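Local structure of thrombospondin related anonymous protein (Plasmodium falciparum, 4F1J) at residues I20-H23 and N24-K27. The protein is an adhesive membrane protein of the malaria parasite whose von Willebrand factor A domain, the part described here, binds magnesium and probably takes part in cell adhesion. Residues are numbered along the deposited sequence; the frame is centred on the assembly and turned at random.
With SO4 (sulfate ion), chain G.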
loop_
_atom_site.group_PDB
_atom_site.type_symbol
_atom_site.label_atom_id
_atom_site.label_comp_id
_atom_site.label_asym_id
_atom_site.label_seq_id
_atom_site.Cartn_x
_atom_site.Cartn_y
_atom_site.Cartn_z
ATOM N N ILE A 20 -10.216 -7.063 -10.524
ATOM C CA ILE A 20 -9.437 -6.043 -11.233
ATOM C C ILE A 20 -9.581 -6.108 -12.751
ATOM O O ILE A 20 -9.674 -5.074 -13.406
ATOM C CB ILE A 20 -7.947 -6.135 -10.852
ATOM C CG1 ILE A 20 -7.776 -5.689 -9.385
ATOM C CG2 ILE A 20 -7.063 -5.279 -11.814
ATOM C CD1 ILE A 20 -6.335 -5.834 -8.834
ATOM N N ARG A 21 -9.601 -7.333 -13.261
ATOM C CA ARG A 21 -9.532 -7.644 -14.685
ATOM C C ARG A 21 -8.120 -7.420 -15.218
ATOM O O ARG A 21 -7.452 -6.418 -14.912
ATOM C CB ARG A 21 -10.556 -6.878 -15.522
ATOM C CG ARG A 21 -11.996 -6.976 -15.028
ATOM C CD ARG A 21 -12.518 -8.381 -15.111
ATOM N NE ARG A 21 -13.873 -8.541 -14.596
ATOM C CZ ARG A 21 -14.999 -8.218 -15.245
ATOM N NH1 ARG A 21 -14.976 -7.676 -16.463
ATOM N NH2 ARG A 21 -16.173 -8.445 -14.660
ATOM N N ARG A 22 -7.668 -8.373 -16.016
ATOM C CA ARG A 22 -6.330 -8.336 -16.589
ATOM C C ARG A 22 -6.009 -7.010 -17.290
ATOM O O ARG A 22 -4.908 -6.474 -17.113
ATOM C CB ARG A 22 -6.124 -9.519 -17.540
ATOM C CG ARG A 22 -4.827 -9.550 -18.244
ATOM C CD ARG A 22 -3.652 -9.806 -17.336
ATOM N NE ARG A 22 -2.408 -9.858 -18.098
ATOM C CZ ARG A 22 -1.200 -10.054 -17.582
ATOM N NH1 ARG A 22 -1.036 -10.234 -16.277
ATOM N NH2 ARG A 22 -0.147 -10.073 -18.382
ATOM N N HIS A 23 -6.945 -6.454 -18.068
ATOM C CA HIS A 23 -6.582 -5.240 -18.832
ATOM C C HIS A 23 -6.295 -4.057 -17.895
ATOM O O HIS A 23 -5.394 -3.273 -18.140
ATOM C CB HIS A 23 -7.642 -4.890 -19.886
ATOM C CG HIS A 23 -8.971 -4.541 -19.314
ATOM N ND1 HIS A 23 -9.293 -3.260 -18.954
ATOM C CD2 HIS A 23 -10.080 -5.288 -19.098
ATOM C CE1 HIS A 23 -10.534 -3.231 -18.497
ATOM N NE2 HIS A 23 -11.043 -4.446 -18.590
ATOM N N ASN A 24 -7.025 -3.979 -16.786
ATOM C CA ASN A 24 -6.784 -2.965 -15.765
ATOM C C ASN A 24 -5.505 -3.217 -14.992
ATOM O O ASN A 24 -4.787 -2.264 -14.673
ATOM C CB ASN A 24 -7.938 -2.874 -14.778
ATOM C CG ASN A 24 -9.122 -2.137 -15.324
ATOM O OD1 ASN A 24 -8.985 -1.197 -16.115
ATOM N ND2 ASN A 24 -10.309 -2.515 -14.866
ATOM N N TRP A 25 -5.200 -4.480 -14.724
ATOM C CA TRP A 25 -3.930 -4.831 -14.073
ATOM C C TRP A 25 -2.742 -4.336 -14.893
ATOM O O TRP A 25 -1.797 -3.724 -14.382
ATOM C CB TRP A 25 -3.828 -6.335 -13.897
ATOM C CG TRP A 25 -2.595 -6.779 -13.223
ATOM C CD1 TRP A 25 -1.529 -7.392 -13.782
ATOM C CD2 TRP A 25 -2.314 -6.694 -11.812
ATOM N NE1 TRP A 25 -0.591 -7.681 -12.835
ATOM C CE2 TRP A 25 -1.044 -7.253 -11.614
ATOM C CE3 TRP A 25 -3.006 -6.173 -10.710
ATOM C CZ2 TRP A 25 -0.445 -7.326 -10.358
ATOM C CZ3 TRP A 25 -2.414 -6.249 -9.469
ATOM C CH2 TRP A 25 -1.150 -6.820 -9.302
ATOM N N VAL A 26 -2.802 -4.602 -16.192
ATOM C CA VAL A 26 -1.709 -4.273 -17.102
ATOM C C VAL A 26 -1.652 -2.775 -17.399
ATOM O O VAL A 26 -0.563 -2.151 -17.345
ATOM C CB VAL A 26 -1.872 -5.085 -18.417
ATOM C CG1 VAL A 26 -0.920 -4.541 -19.533
ATOM C CG2 VAL A 26 -1.626 -6.566 -18.139
ATOM N N LYS A 27 -2.805 -2.179 -17.720
ATOM C CA LYS A 27 -2.828 -0.772 -18.146
ATOM C C LYS A 27 -2.859 0.243 -17.018
ATOM O O LYS A 27 -2.449 1.391 -17.225
ATOM C CB LYS A 27 -3.972 -0.481 -19.144
ATOM C CG LYS A 27 -3.835 -1.230 -20.472
ATOM C CD LYS A 27 -2.485 -1.065 -21.166
ATOM C CE LYS A 27 -2.415 0.143 -22.085
ATOM N NZ LYS A 27 -1.086 0.223 -22.808
HETATM S S SO4 G . -1.720 -8.721 -21.748
HETATM O O1 SO4 G . -1.957 -7.314 -22.035
HETATM O O2 SO4 G . -1.730 -9.524 -22.974
HETATM O O3 SO4 G . -0.394 -8.816 -21.136
HETATM O O4 SO4 G . -2.771 -9.244 -20.903
#
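Ile20 and Trp25 meet at the start of the beta-alpha-beta crossover from strand 8-15 through helix 22-38 to strand 47-54 in this Rossmann-like von Willebrand factor A domain, and they illustrate how a helix start can pack beside a metal site. The CD1 end of Ile20 comes to the rim of the indole near its plane, 3.8 Å from CE3, while CG2 lies against the backbone N of Trp25. Ile20 also touches Asp123, a magnesium ligand, so this apolar pair borders the magnesium site. From the N-cap residue Arg21, the carbonyl oxygen accepts Trp25 N (3.0 Å). A side chain closes the preceding turn: Asn24 ND2 donates to Ile20 O at 3.0 Å, nearly in line with the carbonyl, though the N-H itself bends to 152°, with the oxygen close to the amide plane. The imidazole of His23 runs alongside this amide, pointing the same way, their planes 53° apart.

On another side of the turn, Arg22 leaves the backbone with CG anti to N and bends at chi2, which carries its guanidinium past Trp25 CD1 and over Val26. Its plane is only 25° from that of the indole, and CG2 of Val26 lies over one face, toward its rim, 3.4 Å from NE. The group is gripped from several directions: NH1 and NH2 donate hydrogen bonds to Leu87 O and Leu83 O. The indole is held separately, by Trp25 NE1 to Leu82 O. A sulfate, probably from the crystallisation liquor, completes the guanidinium's set, with NH2 bonded to O3 and NE pointing nearly straight at the in-plane O4, 2.9 Å away.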